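Local coordinates for multisubunit Na+/H+ antiporter, A subunit (PDB 6Z16), which probably forms part of a membrane complex that exchanges sodium ions for protons across the bacterial cell membrane, at residues Tyr75-Thr88 and Phe99-Leu112. Residues are numbered along the deposited sequence; the frame is centred on the assembly and turned at random.
Sequences YIDDVRNDEVIRAT and FDAYVDGLSLLFAL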
loop_
_atom_site.group_PDB
_atom_site.type_symbol
_atom_site.label_atom_id
_atom_site.label_comp_id
_atom_site.label_asym_id
_atom_site.label_seq_id
_atom_site.Cartn_x
_atom_site.Cartn_y
_atom_site.Cartn_z
ATOM N N TYR A 75 76.377 -62.454 -54.434
ATOM C CA TYR A 75 75.144 -62.997 -54.987
ATOM C C TYR A 75 75.314 -63.672 -56.336
ATOM O O TYR A 75 74.345 -64.252 -56.837
ATOM C CB TYR A 75 74.097 -61.892 -55.138
ATOM C CG TYR A 75 73.466 -61.439 -53.853
ATOM C CD1 TYR A 75 72.468 -62.196 -53.254
ATOM C CD2 TYR A 75 73.843 -60.248 -53.254
ATOM C CE1 TYR A 75 71.877 -61.789 -52.086
ATOM C CE2 TYR A 75 73.252 -59.831 -52.089
ATOM C CZ TYR A 75 72.269 -60.606 -51.508
ATOM O OH TYR A 75 71.668 -60.208 -50.343
ATOM N N ILE A 76 76.505 -63.598 -56.936
ATOM C CA ILE A 76 76.709 -64.090 -58.295
ATOM C C ILE A 76 76.582 -65.607 -58.352
ATOM O O ILE A 76 76.046 -66.157 -59.327
ATOM C CB ILE A 76 78.068 -63.597 -58.816
ATOM C CG1 ILE A 76 78.106 -62.073 -58.775
ATOM C CG2 ILE A 76 78.304 -64.041 -60.241
ATOM C CD1 ILE A 76 79.462 -61.494 -59.022
ATOM N N ASP A 77 77.016 -66.296 -57.291
ATOM C CA ASP A 77 76.912 -67.749 -57.227
ATOM C C ASP A 77 75.455 -68.196 -57.226
ATOM O O ASP A 77 75.114 -69.217 -57.829
ATOM C CB ASP A 77 77.628 -68.263 -55.976
ATOM C CG ASP A 77 77.861 -69.773 -55.994
ATOM O OD1 ASP A 77 77.563 -70.437 -57.008
ATOM O OD2 ASP A 77 78.339 -70.305 -54.968
ATOM N N ASP A 78 74.578 -67.429 -56.581
ATOM C CA ASP A 78 73.163 -67.773 -56.575
ATOM C C ASP A 78 72.441 -67.340 -57.843
ATOM O O ASP A 78 71.404 -67.922 -58.174
ATOM C CB ASP A 78 72.467 -67.156 -55.362
ATOM C CG ASP A 78 72.831 -67.848 -54.063
ATOM O OD1 ASP A 78 73.118 -69.065 -54.093
ATOM O OD2 ASP A 78 72.825 -67.175 -53.010
ATOM N N VAL A 79 72.954 -66.342 -58.562
ATOM C CA VAL A 79 72.239 -65.865 -59.738
ATOM C C VAL A 79 72.666 -66.598 -61.006
ATOM O O VAL A 79 71.897 -66.626 -61.979
ATOM C CB VAL A 79 72.404 -64.338 -59.901
ATOM C CG1 VAL A 79 73.739 -63.971 -60.526
ATOM C CG2 VAL A 79 71.241 -63.726 -60.662
ATOM N N ARG A 80 73.854 -67.216 -61.021
ATOM C CA ARG A 80 74.250 -67.980 -62.200
ATOM C C ARG A 80 73.412 -69.240 -62.343
ATOM O O ARG A 80 73.031 -69.613 -63.458
ATOM C CB ARG A 80 75.733 -68.335 -62.143
ATOM C CG ARG A 80 76.669 -67.177 -62.416
ATOM C CD ARG A 80 78.103 -67.662 -62.524
ATOM N NE ARG A 80 78.640 -68.085 -61.238
ATOM C CZ ARG A 80 78.914 -69.344 -60.919
ATOM N NH1 ARG A 80 78.688 -70.315 -61.792
ATOM N NH2 ARG A 80 79.405 -69.634 -59.722
ATOM N N ASN A 81 73.106 -69.899 -61.234
ATOM C CA ASN A 81 72.234 -71.071 -61.247
ATOM C C ASN A 81 70.795 -70.686 -60.900
ATOM O O ASN A 81 70.200 -71.198 -59.949
ATOM C CB ASN A 81 72.795 -72.148 -60.318
ATOM C CG ASN A 81 73.085 -71.634 -58.916
ATOM O OD1 ASN A 81 72.713 -70.523 -58.554
ATOM N ND2 ASN A 81 73.775 -72.444 -58.126
ATOM N N ASP A 82 70.285 -69.728 -61.690
ATOM C CA ASP A 82 68.915 -69.204 -61.804
ATOM C C ASP A 82 68.085 -69.171 -60.516
ATOM O O ASP A 82 66.956 -69.670 -60.470
ATOM C CB ASP A 82 68.161 -69.904 -62.966
ATOM C CG ASP A 82 67.911 -71.414 -62.773
ATOM O OD1 ASP A 82 68.177 -72.007 -61.714
ATOM O OD2 ASP A 82 67.422 -72.023 -63.748
ATOM N N GLU A 83 68.630 -68.555 -59.470
ATOM C CA GLU A 83 67.922 -68.356 -58.213
ATOM C C GLU A 83 67.898 -66.871 -57.880
ATOM O O GLU A 83 68.894 -66.169 -58.071
ATOM C CB GLU A 83 68.576 -69.155 -57.076
ATOM C CG GLU A 83 67.873 -69.045 -55.737
ATOM C CD GLU A 83 66.490 -69.666 -55.741
ATOM O OE1 GLU A 83 66.260 -70.625 -56.509
ATOM O OE2 GLU A 83 65.627 -69.187 -54.977
ATOM N N VAL A 84 66.756 -66.393 -57.392
ATOM C CA VAL A 84 66.544 -64.979 -57.124
ATOM C C VAL A 84 66.454 -64.751 -55.623
ATOM O O VAL A 84 66.245 -65.675 -54.833
ATOM C CB VAL A 84 65.282 -64.462 -57.831
ATOM C CG1 VAL A 84 65.441 -64.613 -59.323
ATOM C CG2 VAL A 84 64.058 -65.226 -57.342
ATOM N N ILE A 85 66.616 -63.492 -55.226
ATOM C CA ILE A 85 66.636 -63.113 -53.815
ATOM C C ILE A 85 65.499 -62.133 -53.560
ATOM O O ILE A 85 65.485 -61.034 -54.122
ATOM C CB ILE A 85 67.986 -62.503 -53.417
ATOM C CG1 ILE A 85 69.113 -63.487 -53.719
ATOM C CG2 ILE A 85 67.984 -62.116 -51.958
ATOM C CD1 ILE A 85 68.966 -64.818 -53.016
ATOM N N ARG A 86 64.556 -62.523 -52.707
ATOM C CA ARG A 86 63.350 -61.745 -52.459
ATOM C C ARG A 86 63.304 -61.288 -51.010
ATOM O O ARG A 86 63.649 -62.045 -50.100
ATOM C CB ARG A 86 62.103 -62.562 -52.790
ATOM C CG ARG A 86 61.981 -62.914 -54.257
ATOM C CD ARG A 86 60.744 -63.744 -54.552
ATOM N NE ARG A 86 59.513 -63.000 -54.320
ATOM C CZ ARG A 86 58.652 -63.272 -53.345
ATOM N NH1 ARG A 86 58.887 -64.277 -52.513
ATOM N NH2 ARG A 86 57.556 -62.541 -53.200
ATOM N N ALA A 87 62.869 -60.047 -50.799
ATOM C CA ALA A 87 62.773 -59.485 -49.460
ATOM C C ALA A 87 61.616 -58.499 -49.414
ATOM O O ALA A 87 61.221 -57.936 -50.434
ATOM C CB ALA A 87 64.075 -58.801 -49.044
ATOM N N THR A 88 61.084 -58.281 -48.211
ATOM C CA THR A 88 59.866 -57.495 -48.045
ATOM C C THR A 88 59.938 -56.705 -46.746
ATOM O O THR A 88 60.271 -57.268 -45.702
ATOM C CB THR A 88 58.633 -58.414 -48.037
ATOM O OG1 THR A 88 58.591 -59.176 -49.249
ATOM C CG2 THR A 88 57.353 -57.613 -47.938
ATOM N N PHE A 99 58.029 -51.951 -49.229
ATOM C CA PHE A 99 59.329 -51.890 -49.880
ATOM C C PHE A 99 59.699 -53.328 -50.191
ATOM O O PHE A 99 60.229 -54.052 -49.349
ATOM C CB PHE A 99 60.363 -51.218 -48.993
ATOM C CG PHE A 99 60.142 -49.759 -48.821
ATOM C CD1 PHE A 99 60.544 -48.872 -49.799
ATOM C CD2 PHE A 99 59.533 -49.269 -47.684
ATOM C CE1 PHE A 99 60.342 -47.522 -49.649
ATOM C CE2 PHE A 99 59.329 -47.914 -47.527
ATOM C CZ PHE A 99 59.735 -47.042 -48.513
ATOM N N ASP A 100 59.342 -53.772 -51.386
ATOM C CA ASP A 100 59.801 -55.071 -51.829
ATOM C C ASP A 100 61.190 -54.934 -52.434
ATOM O O ASP A 100 61.621 -53.848 -52.825
ATOM C CB ASP A 100 58.846 -55.674 -52.854
ATOM C CG ASP A 100 57.491 -55.987 -52.283
ATOM O OD1 ASP A 100 57.400 -56.248 -51.071
ATOM O OD2 ASP A 100 56.511 -55.983 -53.055
ATOM N N ALA A 101 61.897 -56.055 -52.498
ATOM C CA ALA A 101 63.202 -56.107 -53.135
ATOM C C ALA A 101 63.325 -57.442 -53.844
ATOM O O ALA A 101 63.049 -58.490 -53.254
ATOM C CB ALA A 101 64.336 -55.925 -52.126
ATOM N N TYR A 102 63.725 -57.393 -55.109
ATOM C CA TYR A 102 63.867 -58.572 -55.946
ATOM C C TYR A 102 65.220 -58.478 -56.618
ATOM O O TYR A 102 65.543 -57.450 -57.218
ATOM C CB TYR A 102 62.752 -58.639 -56.987
ATOM C CG TYR A 102 62.736 -59.863 -57.860
ATOM C CD1 TYR A 102 62.237 -61.063 -57.388
ATOM C CD2 TYR A 102 63.182 -59.808 -59.168
ATOM C CE1 TYR A 102 62.195 -62.183 -58.191
ATOM C CE2 TYR A 102 63.150 -60.920 -59.979
ATOM C CZ TYR A 102 62.655 -62.106 -59.485
ATOM O OH TYR A 102 62.615 -63.217 -60.293
ATOM N N VAL A 103 66.018 -59.529 -56.492
ATOM C CA VAL A 103 67.388 -59.528 -56.976
ATOM C C VAL A 103 67.541 -60.668 -57.967
ATOM O O VAL A 103 67.384 -61.843 -57.607
ATOM C CB VAL A 103 68.399 -59.646 -55.829
ATOM C CG1 VAL A 103 69.772 -59.798 -56.374
ATOM C CG2 VAL A 103 68.341 -58.413 -54.950
ATOM N N ASP A 104 67.841 -60.309 -59.211
ATOM C CA ASP A 104 68.128 -61.238 -60.296
ATOM C C ASP A 104 69.306 -60.657 -61.073
ATOM O O ASP A 104 70.035 -59.797 -60.565
ATOM C CB ASP A 104 66.873 -61.506 -61.149
ATOM C CG ASP A 104 66.269 -60.240 -61.759
ATOM O OD1 ASP A 104 66.728 -59.115 -61.470
ATOM O OD2 ASP A 104 65.306 -60.378 -62.540
ATOM N N GLY A 105 69.513 -61.136 -62.302
ATOM C CA GLY A 105 70.728 -60.798 -63.033
ATOM C C GLY A 105 70.834 -59.337 -63.434
ATOM O O GLY A 105 71.912 -58.738 -63.340
ATOM N N LEU A 106 69.722 -58.741 -63.869
ATOM C CA LEU A 106 69.743 -57.356 -64.331
ATOM C C LEU A 106 69.977 -56.388 -63.178
ATOM O O LEU A 106 70.781 -55.444 -63.290
ATOM C CB LEU A 106 68.432 -57.031 -65.040
ATOM C CG LEU A 106 68.300 -55.639 -65.658
ATOM C CD1 LEU A 106 69.294 -55.452 -66.783
ATOM C CD2 LEU A 106 66.887 -55.421 -66.152
ATOM N N SER A 107 69.295 -56.620 -62.058
ATOM C CA SER A 107 69.476 -55.777 -60.886
ATOM C C SER A 107 70.864 -55.937 -60.279
ATOM O O SER A 107 71.425 -54.961 -59.776
ATOM C CB SER A 107 68.390 -56.083 -59.862
ATOM O OG SER A 107 68.467 -57.426 -59.435
ATOM N N LEU A 108 71.454 -57.136 -60.357
ATOM C CA LEU A 108 72.830 -57.308 -59.895
ATOM C C LEU A 108 73.828 -56.600 -60.790
ATOM O O LEU A 108 74.812 -56.049 -60.288
ATOM C CB LEU A 108 73.198 -58.780 -59.796
ATOM C CG LEU A 108 72.724 -59.456 -58.528
ATOM C CD1 LEU A 108 73.042 -60.909 -58.582
ATOM C CD2 LEU A 108 73.399 -58.813 -57.339
ATOM N N LEU A 109 73.613 -56.640 -62.111
ATOM C CA LEU A 109 74.470 -55.899 -63.035
ATOM C C LEU A 109 74.466 -54.416 -62.705
ATOM O O LEU A 109 75.530 -53.797 -62.542
ATOM C CB LEU A 109 74.010 -56.156 -64.474
ATOM C CG LEU A 109 74.685 -55.592 -65.738
ATOM C CD1 LEU A 109 74.157 -54.225 -66.149
ATOM C CD2 LEU A 109 76.185 -55.514 -65.570
ATOM N N PHE A 110 73.271 -53.850 -62.526
ATOM C CA PHE A 110 73.183 -52.432 -62.200
ATOM C C PHE A 110 73.747 -52.119 -60.816
ATOM O O PHE A 110 74.439 -51.111 -60.656
ATOM C CB PHE A 110 71.748 -51.948 -62.323
ATOM C CG PHE A 110 71.349 -51.590 -63.710
ATOM C CD1 PHE A 110 71.677 -50.346 -64.222
ATOM C CD2 PHE A 110 70.656 -52.485 -64.504
ATOM C CE1 PHE A 110 71.322 -49.998 -65.497
ATOM C CE2 PHE A 110 70.298 -52.143 -65.781
ATOM C CZ PHE A 110 70.628 -50.898 -66.276
ATOM N N ALA A 111 73.509 -52.982 -59.822
ATOM C CA ALA A 111 73.977 -52.712 -58.461
ATOM C C ALA A 111 75.498 -52.771 -58.359
ATOM O O ALA A 111 76.115 -51.934 -57.683
ATOM C CB ALA A 111 73.339 -53.699 -57.489
ATOM N N LEU A 112 76.116 -53.742 -59.042
ATOM C CA LEU A 112 77.571 -53.813 -59.111
ATOM C C LEU A 112 78.158 -52.602 -59.816
ATOM O O LEU A 112 79.180 -52.063 -59.369
ATOM C CB LEU A 112 77.995 -55.095 -59.814
ATOM C CG LEU A 112 77.817 -56.346 -58.968
ATOM C CD1 LEU A 112 77.987 -57.573 -59.816
ATOM C CD2 LEU A 112 78.842 -56.315 -57.871
#
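Tyr-102 and Arg-86 face each other as a non-hydrogen-bonded pair in a two-stranded antiparallel beta hairpin, a worked example of a hairpin passing directly into a predicted transmembrane helix. Two residues of the opposite segment meet the same CD1/CE1 side of the phenol ring, Arg-86 in the strand and Val-84 just before it. CG of Tyr-102 lies anti to its own backbone N (chi1 -176°), which carries the ring along the partner strand toward Val-84. Arg-86 CG then meets the ring edge near its plane, 3.6 Å from Tyr-102 CD1, and the guanidinium plane is turned 61° from the ring. Farther out, Val-84 CG2 approaches Tyr-102 CE1 obliquely at 3.7 Å. The other face of the hairpin bears Ile-85 with Val-103 and Ala-87 with Ala-101, two hydrogen-bonded pairs that together make four backbone hydrogen bonds between 85-88 and 99-103.

Beyond the sheet, Asp-104 occupies the N-cap position of helix 105-128, and its backbone N donates to Ser-107 OG (3.0 Å, 161°). Short helix 76-80 packs against this start, running roughly antiparallel to it. Leu-108 CD1 is shared by Tyr-75 CB and Val-79, while one turn further along the helix Leu-112 lies near Ile-76, and both touch a bound phosphatidylethanolamine. At the helix N-terminus the contact ends in a methyl group: Val-79 CG2 lies 3.5 Å from Gly-105 N.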